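Side-chain contacts in insecticidal crystal protein Cry7Cal (Bacillus thuringiensis, PDB 5ZI1), which is an insecticidal delta-endotoxin active against the locust Locusta migratoria manilensis and probably acts, as in its family, by binding receptors and forming membrane pores through its helical domain: residues E42-R45 with L46-N50; N53-W56 with E57-N61; F477-T481 with A482-I486; K498-N501 with N502-P505. All blocks are in the same frame, centred on the assembly; numbering follows the deposited sequence.

Contact 1: E42-R45 with L46-N50; sequences EVLR and LLWPN
L46, L47 and W48 each give their backbone N-H to a carbonyl four residues back, on E42, V43 and L44. The middle bond, L47 N to V43 O, measures 2.9 Å. L44 O takes the last helical bond, from W48 N at 2.8 Å, and it also lies at the edge of the W48 indole, in the ring plane. At W48 the chain leaves helical geometry, so this is the C-terminal turn of helix 33-47, part of the helical bundle that forms the N-terminal domain of delta-endotoxins. P49 has no N-H to offer, and R45 O meets its CA instead in a C-H...O contact of 3.3 Å. Among apolar contacts, V43 and L47 run alongside each other in the same direction, CG1 of V43 3.8 Å from CD1 of L47. V43 brings that methyl forward with CG1 anti to the backbone N (chi1 157°). L44 meets W48 at a slant, its CD2 4.0 Å from CZ3 on the six-membered ring. Helix 141-165 packs on V43, L47 and W48 through L150, while L44 and W48 both rest on L90 of helix 73-101.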
loop_
_atom_site.group_PDB
_atom_site.type_symbol
_atom_site.label_atom_id
_atom_site.label_comp_id
_atom_site.label_asym_id
_atom_site.label_seq_id
_atom_site.Cartn_x
_atom_site.Cartn_y
_atom_site.Cartn_z
ATOM N N GLU A 42 17.495 2.229 -14.424
ATOM C CA GLU A 42 16.979 2.870 -13.216
ATOM C C GLU A 42 16.921 1.886 -12.053
ATOM O O GLU A 42 17.375 2.186 -10.940
ATOM C CB GLU A 42 15.587 3.426 -13.514
ATOM C CG GLU A 42 15.176 4.681 -12.783
ATOM C CD GLU A 42 14.009 5.394 -13.482
ATOM O OE1 GLU A 42 13.486 4.877 -14.502
ATOM O OE2 GLU A 42 13.619 6.483 -13.016
ATOM N N VAL A 43 16.363 0.696 -12.303
ATOM C CA VAL A 43 16.090 -0.269 -11.243
ATOM C C VAL A 43 17.382 -0.878 -10.719
ATOM O O VAL A 43 17.515 -1.143 -9.516
ATOM C CB VAL A 43 15.113 -1.351 -11.750
ATOM C CG1 VAL A 43 15.233 -2.638 -10.945
ATOM C CG2 VAL A 43 13.688 -0.837 -11.675
ATOM N N LEU A 44 18.360 -1.103 -11.590
ATOM C CA LEU A 44 19.600 -1.644 -11.067
ATOM C C LEU A 44 20.327 -0.631 -10.199
ATOM O O LEU A 44 20.934 -1.014 -9.194
ATOM C CB LEU A 44 20.508 -2.149 -12.184
ATOM C CG LEU A 44 19.945 -3.241 -13.094
ATOM C CD1 LEU A 44 20.114 -2.843 -14.529
ATOM C CD2 LEU A 44 20.639 -4.551 -12.825
ATOM N N ARG A 45 20.256 0.660 -10.528
ATOM C CA ARG A 45 20.894 1.646 -9.661
ATOM C C ARG A 45 20.206 1.711 -8.307
ATOM O O ARG A 45 20.872 1.843 -7.277
ATOM C CB ARG A 45 20.917 3.017 -10.333
ATOM C CG ARG A 45 22.040 3.124 -11.347
ATOM C CD ARG A 45 21.796 4.202 -12.370
ATOM N NE ARG A 45 22.753 4.115 -13.474
ATOM C CZ ARG A 45 22.742 4.914 -14.539
ATOM N NH1 ARG A 45 21.820 5.865 -14.645
ATOM N NH2 ARG A 45 23.651 4.763 -15.500
ATOM N N LEU A 46 18.878 1.581 -8.280
ATOM C CA LEU A 46 18.177 1.614 -6.999
ATOM C C LEU A 46 18.509 0.399 -6.157
ATOM O O LEU A 46 18.840 0.531 -4.973
ATOM C CB LEU A 46 16.673 1.700 -7.204
ATOM C CG LEU A 46 16.146 3.099 -7.478
ATOM C CD1 LEU A 46 14.671 3.037 -7.836
ATOM C CD2 LEU A 46 16.407 3.969 -6.236
ATOM N N LEU A 47 18.426 -0.799 -6.755
ATOM C CA LEU A 47 18.557 -2.035 -5.992
ATOM C C LEU A 47 20.011 -2.376 -5.691
ATOM O O LEU A 47 20.294 -3.022 -4.681
ATOM C CB LEU A 47 17.879 -3.192 -6.745
ATOM C CG LEU A 47 16.343 -3.257 -6.684
ATOM C CD1 LEU A 47 15.760 -4.320 -7.633
ATOM C CD2 LEU A 47 15.903 -3.531 -5.271
ATOM N N TRP A 48 20.934 -1.994 -6.563
ATOM C CA TRP A 48 22.359 -2.218 -6.353
ATOM C C TRP A 48 23.099 -0.899 -6.522
ATOM O O TRP A 48 23.800 -0.700 -7.525
ATOM C CB TRP A 48 22.914 -3.252 -7.329
ATOM C CG TRP A 48 22.466 -4.661 -7.112
ATOM C CD1 TRP A 48 23.034 -5.581 -6.289
ATOM C CD2 TRP A 48 21.387 -5.329 -7.781
ATOM N NE1 TRP A 48 22.373 -6.790 -6.392
ATOM C CE2 TRP A 48 21.353 -6.655 -7.300
ATOM C CE3 TRP A 48 20.443 -4.932 -8.728
ATOM C CZ2 TRP A 48 20.412 -7.583 -7.736
ATOM C CZ3 TRP A 48 19.506 -5.862 -9.165
ATOM C CH2 TRP A 48 19.498 -7.164 -8.669
ATOM N N PRO A 49 22.966 0.024 -5.561
ATOM C CA PRO A 49 23.687 1.304 -5.658
ATOM C C PRO A 49 25.183 1.065 -5.784
ATOM O O PRO A 49 25.769 0.281 -5.037
ATOM C CB PRO A 49 23.341 2.023 -4.343
ATOM C CG PRO A 49 22.124 1.334 -3.824
ATOM C CD PRO A 49 22.207 -0.095 -4.306
ATOM N N ASN A 50 25.794 1.730 -6.761
ATOM C CA ASN A 50 27.216 1.557 -7.051
ATOM C C ASN A 50 27.588 0.087 -7.197
ATOM O O ASN A 50 28.695 -0.322 -6.847
ATOM C CB ASN A 50 28.072 2.243 -5.986
ATOM C CG ASN A 50 27.806 3.737 -5.930
ATOM O OD1 ASN A 50 28.353 4.502 -6.734
ATOM N ND2 ASN A 50 26.920 4.155 -5.017
#

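Contact 2: N53-W56 with E57-N61; sequences NDLW and ESFMN
F59 turns its edge toward one face of the W56 indole in an offset edge-to-face pair, the planes 87° apart and the centroid of the W56 six-membered ring 5.7 Å from that of F59. The nearest atoms are CD2 of F59 and CE3 of W56, 3.9 Å apart; CE2 of F59 stands over the indole face, displaced toward its rim. One face of the F59 ring is met by L55 O, which also accepts the backbone N-H of F59 at 2.8 Å. L55 reaches the far end of the same ring: with CG anti to the backbone N (chi1 -166°), its CD2 comes to 3.9 Å from CZ of F59. These residues form the opening turns of helix 54-67 in the N-terminal helical domain, where F59 and W56 both pack on Q146 of helix 141-165. M60 bends back at its thioether, so that its CE lies 3.5 Å from W56 O. At the start of the helix two carboxylates, their planes 28° apart, approach to 3.9 Å between OD1 of D54 and OE1 of E57. A water bridges the pair and would soften the repulsion, donating one hydrogen bond to D54 OD1 (2.8 Å) and another to E57 OE2.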
loop_
_atom_site.group_PDB
_atom_site.type_symbol
_atom_site.label_atom_id
_atom_site.label_comp_id
_atom_site.label_asym_id
_atom_site.label_seq_id
_atom_site.Cartn_x
_atom_site.Cartn_y
_atom_site.Cartn_z
ATOM N N ASN A 53 25.888 -4.707 -2.873
ATOM C CA ASN A 53 24.722 -5.335 -2.261
ATOM C C ASN A 53 24.269 -4.612 -0.980
ATOM O O ASN A 53 23.530 -5.191 -0.179
ATOM C CB ASN A 53 24.994 -6.823 -1.984
ATOM C CG ASN A 53 24.863 -7.730 -3.251
ATOM O OD1 ASN A 53 24.110 -7.447 -4.185
ATOM N ND2 ASN A 53 25.601 -8.833 -3.252
ATOM N N ASP A 54 24.645 -3.335 -0.809
ATOM C CA ASP A 54 24.320 -2.606 0.424
ATOM C C ASP A 54 22.828 -2.634 0.751
ATOM O O ASP A 54 22.446 -2.833 1.913
ATOM C CB ASP A 54 24.793 -1.154 0.330
ATOM C CG ASP A 54 26.299 -1.006 0.516
ATOM O OD1 ASP A 54 26.996 -2.031 0.664
ATOM O OD2 ASP A 54 26.793 0.145 0.513
ATOM N N LEU A 55 21.968 -2.436 -0.258
ATOM C CA LEU A 55 20.530 -2.365 0.001
ATOM C C LEU A 55 19.975 -3.722 0.409
ATOM O O LEU A 55 19.128 -3.810 1.307
ATOM C CB LEU A 55 19.788 -1.829 -1.224
ATOM C CG LEU A 55 18.340 -1.397 -0.961
ATOM C CD1 LEU A 55 18.310 -0.214 -0.004
ATOM C CD2 LEU A 55 17.613 -1.043 -2.245
ATOM N N TRP A 56 20.448 -4.798 -0.221
ATOM C CA TRP A 56 19.928 -6.115 0.139
ATOM C C TRP A 56 20.387 -6.532 1.530
ATOM O O TRP A 56 19.663 -7.248 2.231
ATOM C CB TRP A 56 20.345 -7.158 -0.889
ATOM C CG TRP A 56 19.968 -6.825 -2.307
ATOM C CD1 TRP A 56 20.700 -6.094 -3.194
ATOM C CD2 TRP A 56 18.776 -7.228 -3.007
ATOM N NE1 TRP A 56 20.040 -6.004 -4.396
ATOM C CE2 TRP A 56 18.859 -6.696 -4.310
ATOM C CE3 TRP A 56 17.654 -7.994 -2.662
ATOM C CZ2 TRP A 56 17.868 -6.922 -5.285
ATOM C CZ3 TRP A 56 16.656 -8.213 -3.641
ATOM C CH2 TRP A 56 16.778 -7.678 -4.927
ATOM N N GLU A 57 21.580 -6.100 1.947
ATOM C CA GLU A 57 21.973 -6.300 3.340
ATOM C C GLU A 57 21.026 -5.565 4.280
ATOM O O GLU A 57 20.592 -6.122 5.297
ATOM C CB GLU A 57 23.410 -5.834 3.564
ATOM C CG GLU A 57 24.490 -6.641 2.847
ATOM C CD GLU A 57 25.851 -5.926 2.862
ATOM O OE1 GLU A 57 25.909 -4.741 3.275
ATOM O OE2 GLU A 57 26.863 -6.548 2.466
ATOM N N SER A 58 20.684 -4.316 3.955
ATOM C CA SER A 58 19.749 -3.566 4.785
ATOM C C SER A 58 18.379 -4.231 4.832
ATOM O O SER A 58 17.729 -4.231 5.885
ATOM C CB SER A 58 19.610 -2.137 4.270
ATOM O OG SER A 58 20.875 -1.536 4.090
ATOM N N PHE A 59 17.903 -4.760 3.692
ATOM C CA PHE A 59 16.664 -5.533 3.686
ATOM C C PHE A 59 16.710 -6.624 4.742
ATOM O O PHE A 59 15.796 -6.759 5.560
ATOM C CB PHE A 59 16.414 -6.173 2.310
ATOM C CG PHE A 59 15.914 -5.235 1.254
ATOM C CD1 PHE A 59 15.304 -4.025 1.578
ATOM C CD2 PHE A 59 16.050 -5.571 -0.079
ATOM C CE1 PHE A 59 14.840 -3.173 0.581
ATOM C CE2 PHE A 59 15.596 -4.726 -1.082
ATOM C CZ PHE A 59 14.988 -3.522 -0.752
ATOM N N MET A 60 17.766 -7.434 4.723
ATOM C CA MET A 60 17.880 -8.512 5.697
ATOM C C MET A 60 18.004 -7.977 7.123
ATOM O O MET A 60 17.333 -8.477 8.033
ATOM C CB MET A 60 19.066 -9.406 5.338
ATOM C CG MET A 60 18.819 -10.207 4.068
ATOM S SD MET A 60 20.126 -11.371 3.650
ATOM C CE MET A 60 21.162 -10.369 2.597
ATOM N N ASN A 61 18.840 -6.957 7.340
ATOM C CA ASN A 61 19.060 -6.450 8.702
ATOM C C ASN A 61 17.784 -5.874 9.296
ATOM O O ASN A 61 17.411 -6.208 10.423
ATOM C CB ASN A 61 20.167 -5.399 8.719
ATOM C CG ASN A 61 21.547 -6.002 8.514
ATOM O OD1 ASN A 61 21.805 -7.152 8.898
ATOM N ND2 ASN A 61 22.440 -5.233 7.896
HETATM O O HOH W 1 28.388 -4.392 1.104
#

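Contact 3: F477-T481 with A482-I486; sequences FETNT and AGVEI
V484 meets T479 and N480 across the loop that links strand 478-479 to strand 484-487, a connection between two different sheets of the C-terminal beta domain of the toxin. From CB, which lies 4.2 Å from N480 O, the V484 side chain forks toward the two residues. CG1, placed anti to the backbone N (chi1 -175°), comes to 3.8 Å from CB of T479. The other methyl, CG2, reaches CB of N480 at the same distance. The branched valine end therefore straddles the neighbouring residues at the strand's exit, although no direct hydrogen bond joins the two sides. Water supplies the polar links instead. One water donates to V484 O and pairs with T479 OG1 at 3.1 Å, while a second also donates to V484 O, so the V484 carbonyl is gripped twice; the second water's approach to N480 O is unusually short and therefore doubtful. Beyond its CB, N480 carries an amide whose ND2 is bound to Q508 O. Before the loop, F477 and E478 both face R511 in a classic beta bulge, and E478 also forms a salt bridge with that arginine. Within the turn, the bond from T481 N to N480 OD1 is 2.8 Å long but bent, with an N-H...O angle of 133° and the donor tilted 16° from the carbonyl plane.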
loop_
_atom_site.group_PDB
_atom_site.type_symbol
_atom_site.label_atom_id
_atom_site.label_comp_id
_atom_site.label_asym_id
_atom_site.label_seq_id
_atom_site.Cartn_x
_atom_site.Cartn_y
_atom_site.Cartn_z
ATOM N N PHE A 477 -18.082 5.919 -3.220
ATOM C CA PHE A 477 -18.502 6.781 -2.120
ATOM C C PHE A 477 -19.736 6.276 -1.392
ATOM O O PHE A 477 -20.115 6.866 -0.371
ATOM C CB PHE A 477 -18.757 8.219 -2.607
ATOM C CG PHE A 477 -20.016 8.382 -3.415
ATOM C CD1 PHE A 477 -21.228 8.655 -2.795
ATOM C CD2 PHE A 477 -19.981 8.274 -4.796
ATOM C CE1 PHE A 477 -22.379 8.799 -3.534
ATOM C CE2 PHE A 477 -21.128 8.418 -5.541
ATOM C CZ PHE A 477 -22.331 8.679 -4.909
ATOM N N GLU A 478 -20.366 5.209 -1.872
ATOM C CA GLU A 478 -21.509 4.626 -1.190
ATOM C C GLU A 478 -21.644 3.160 -1.596
ATOM O O GLU A 478 -21.324 2.782 -2.727
ATOM C CB GLU A 478 -22.791 5.393 -1.512
ATOM C CG GLU A 478 -24.032 4.902 -0.777
ATOM C CD GLU A 478 -25.232 5.817 -1.009
ATOM O OE1 GLU A 478 -25.055 7.057 -0.964
ATOM O OE2 GLU A 478 -26.348 5.299 -1.249
ATOM N N THR A 479 -22.097 2.347 -0.645
ATOM C CA THR A 479 -22.409 0.944 -0.861
ATOM C C THR A 479 -23.807 0.679 -0.324
ATOM O O THR A 479 -24.363 1.482 0.433
ATOM C CB THR A 479 -21.419 -0.005 -0.160
ATOM O OG1 THR A 479 -21.618 0.069 1.256
ATOM C CG2 THR A 479 -19.976 0.352 -0.480
ATOM N N ASN A 480 -24.368 -0.463 -0.720
ATOM C CA ASN A 480 -25.698 -0.831 -0.261
ATOM C C ASN A 480 -25.705 -1.019 1.252
ATOM O O ASN A 480 -24.677 -1.315 1.870
ATOM C CB ASN A 480 -26.163 -2.111 -0.954
ATOM C CG ASN A 480 -27.663 -2.159 -1.126
ATOM O OD1 ASN A 480 -28.395 -1.522 -0.374
ATOM N ND2 ASN A 480 -28.129 -2.909 -2.123
ATOM N N THR A 481 -26.888 -0.854 1.849
ATOM C CA THR A 481 -27.004 -0.905 3.304
ATOM C C THR A 481 -26.820 -2.303 3.871
ATOM O O THR A 481 -26.528 -2.439 5.064
ATOM C CB THR A 481 -28.360 -0.358 3.747
ATOM O OG1 THR A 481 -29.411 -1.125 3.144
ATOM C CG2 THR A 481 -28.492 1.098 3.340
ATOM N N ALA A 482 -26.983 -3.342 3.058
ATOM C CA ALA A 482 -26.806 -4.699 3.536
ATOM C C ALA A 482 -26.209 -5.530 2.416
ATOM O O ALA A 482 -26.258 -5.156 1.240
ATOM C CB ALA A 482 -28.124 -5.312 4.024
ATOM N N GLY A 483 -25.619 -6.659 2.802
ATOM C CA GLY A 483 -25.026 -7.565 1.845
ATOM C C GLY A 483 -23.718 -7.117 1.237
ATOM O O GLY A 483 -23.159 -7.854 0.417
ATOM N N VAL A 484 -23.209 -5.942 1.603
ATOM C CA VAL A 484 -21.947 -5.419 1.094
ATOM C C VAL A 484 -21.072 -5.034 2.272
ATOM O O VAL A 484 -21.435 -4.145 3.051
ATOM C CB VAL A 484 -22.148 -4.201 0.186
ATOM C CG1 VAL A 484 -20.813 -3.784 -0.391
ATOM C CG2 VAL A 484 -23.166 -4.509 -0.909
ATOM N N GLU A 485 -19.904 -5.656 2.366
ATOM C CA GLU A 485 -18.959 -5.417 3.444
ATOM C C GLU A 485 -17.598 -5.096 2.843
ATOM O O GLU A 485 -17.302 -5.449 1.701
ATOM C CB GLU A 485 -18.865 -6.635 4.365
ATOM C CG GLU A 485 -18.383 -6.329 5.769
ATOM C CD GLU A 485 -18.111 -7.585 6.599
ATOM O OE1 GLU A 485 -18.479 -8.701 6.146
ATOM O OE2 GLU A 485 -17.527 -7.450 7.705
ATOM N N ILE A 486 -16.776 -4.395 3.603
ATOM C CA ILE A 486 -15.426 -4.048 3.183
ATOM C C ILE A 486 -14.475 -4.782 4.111
ATOM O O ILE A 486 -14.651 -4.757 5.332
ATOM C CB ILE A 486 -15.221 -2.526 3.202
ATOM C CG1 ILE A 486 -16.292 -1.895 2.316
ATOM C CG2 ILE A 486 -13.830 -2.134 2.705
ATOM C CD1 ILE A 486 -16.267 -0.418 2.305
HETATM O O HOH W 2 -20.234 -1.663 3.370
HETATM O O HOH W 3 -23.997 -3.292 3.195
#

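Contact 4: K498-N501 with N502-P505; sequences KIVN and NNLP
The amide of N502 lies alongside V500, ND2 of N502 coming to 4.0 Å from CG1 of V500, the methyl that stands anti to the valine's backbone N (chi1 -176°). N502 turns its CG between its own backbone N and carbonyl carbon (chi1 72°), which brings the amide next to the valine and lets the two side chains extend together; its ND2 is then held by N587 OD1. A second amide, that of N501, is buried: its ND2 bonds to S586 O, whereas OD1 has no polar partner in the model. N503 approaches V500 through its aliphatic carbon, CB of N503 sitting against V500 O at 3.6 Å. After the strand the backbone coils into a short 3-10 turn that ends strand 496-500. Its i to i+3 bonds run from N503 N to V500 O at 3.0 Å and from L504 N to N501 O at 2.9 Å. The turn brings L504 back toward the strand, where its CG and CD1 each come to 4.0 Å from CG2 of I499, the two side chains meeting at a slant. CB of L504 also touches N501 O at 3.4 Å. In the C-terminal beta domain, strand 496-500 lies between strands 484-487 and 589-599 in a mixed sheet: I499 packs on I592 and V500 on T589 of the latter, while L504 reaches over to V484 of the former.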
loop_
_atom_site.group_PDB
_atom_site.type_symbol
_atom_site.label_atom_id
_atom_site.label_comp_id
_atom_site.label_asym_id
_atom_site.label_seq_id
_atom_site.Cartn_x
_atom_site.Cartn_y
_atom_site.Cartn_z
ATOM N N LYS A 498 -16.858 -7.293 -0.321
ATOM C CA LYS A 498 -17.404 -8.634 -0.157
ATOM C C LYS A 498 -18.922 -8.563 -0.243
ATOM O O LYS A 498 -19.576 -8.023 0.656
ATOM C CB LYS A 498 -16.973 -9.238 1.172
ATOM C CG LYS A 498 -17.439 -10.660 1.364
ATOM C CD LYS A 498 -16.946 -11.188 2.695
ATOM C CE LYS A 498 -18.048 -11.170 3.741
ATOM N NZ LYS A 498 -18.579 -12.555 3.991
ATOM N N ILE A 499 -19.485 -9.129 -1.306
ATOM C CA ILE A 499 -20.924 -9.125 -1.534
ATOM C C ILE A 499 -21.470 -10.522 -1.258
ATOM O O ILE A 499 -20.977 -11.509 -1.817
ATOM C CB ILE A 499 -21.260 -8.684 -2.969
ATOM C CG1 ILE A 499 -20.467 -7.432 -3.337
ATOM C CG2 ILE A 499 -22.761 -8.422 -3.130
ATOM C CD1 ILE A 499 -20.325 -7.254 -4.825
ATOM N N VAL A 500 -22.485 -10.600 -0.401
ATOM C CA VAL A 500 -23.248 -11.822 -0.164
ATOM C C VAL A 500 -24.653 -11.607 -0.728
ATOM O O VAL A 500 -25.397 -10.748 -0.238
ATOM C CB VAL A 500 -23.294 -12.183 1.327
ATOM C CG1 VAL A 500 -23.994 -13.500 1.512
ATOM C CG2 VAL A 500 -21.873 -12.228 1.920
ATOM N N ASN A 501 -25.023 -12.404 -1.743
ATOM C CA ASN A 501 -26.161 -12.059 -2.600
ATOM C C ASN A 501 -27.479 -12.147 -1.840
ATOM O O ASN A 501 -28.301 -11.225 -1.907
ATOM C CB ASN A 501 -26.170 -12.962 -3.845
ATOM C CG ASN A 501 -27.454 -12.844 -4.682
ATOM O OD1 ASN A 501 -28.194 -11.861 -4.587
ATOM N ND2 ASN A 501 -27.695 -13.842 -5.538
ATOM N N ASN A 502 -27.693 -13.231 -1.087
ATOM C CA ASN A 502 -28.943 -13.344 -0.342
ATOM C C ASN A 502 -29.130 -12.220 0.675
ATOM O O ASN A 502 -30.246 -12.048 1.180
ATOM C CB ASN A 502 -29.061 -14.712 0.362
ATOM C CG ASN A 502 -28.125 -14.870 1.574
ATOM O OD1 ASN A 502 -28.270 -14.184 2.602
ATOM N ND2 ASN A 502 -27.192 -15.824 1.476
ATOM N N ASN A 503 -28.086 -11.451 0.988
ATOM C CA ASN A 503 -28.221 -10.331 1.909
ATOM C C ASN A 503 -28.294 -8.982 1.208
ATOM O O ASN A 503 -28.491 -7.962 1.881
ATOM C CB ASN A 503 -27.063 -10.320 2.908
ATOM C CG ASN A 503 -27.184 -11.408 3.944
ATOM O OD1 ASN A 503 -28.289 -11.829 4.289
ATOM N ND2 ASN A 503 -26.048 -11.877 4.446
ATOM N N LEU A 504 -28.143 -8.947 -0.113
ATOM C CA LEU A 504 -28.358 -7.720 -0.867
ATOM C C LEU A 504 -29.816 -7.287 -0.760
ATOM O O LEU A 504 -30.711 -8.073 -1.099
ATOM C CB LEU A 504 -27.994 -7.915 -2.332
ATOM C CG LEU A 504 -26.595 -7.508 -2.783
ATOM C CD1 LEU A 504 -26.501 -7.601 -4.301
ATOM C CD2 LEU A 504 -26.254 -6.114 -2.309
ATOM N N PRO A 505 -30.101 -6.073 -0.296
ATOM C CA PRO A 505 -31.479 -5.572 -0.397
ATOM C C PRO A 505 -31.952 -5.488 -1.831
ATOM O O PRO A 505 -33.094 -5.845 -2.135
ATOM C CB PRO A 505 -31.398 -4.178 0.250
ATOM C CG PRO A 505 -30.153 -4.185 1.067
ATOM C CD PRO A 505 -29.203 -5.110 0.357
#

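The four contacts form two pairs on opposite sides of the chain's centre. Contacts 1 and 2 follow each other through the loop between helices 33-47 and 54-67, their centres about 13 Å apart. They touch where the W48 and W56 rings meet, with planes at about 40°, and W48 NE1 makes a weak hydrogen bond to N53 OD1. Contacts 3 and 4, centres about 9 Å apart, meet in the mixed sheet of the C-terminal domain, where strands 484-487 and 496-500 are antiparallel neighbours, joined by backbone bonds between E485 and K498 and between G483 and V500. Contacts 1 and 3 stay apart, with centres about 44 Å and nearest atoms about 31 Å from each other.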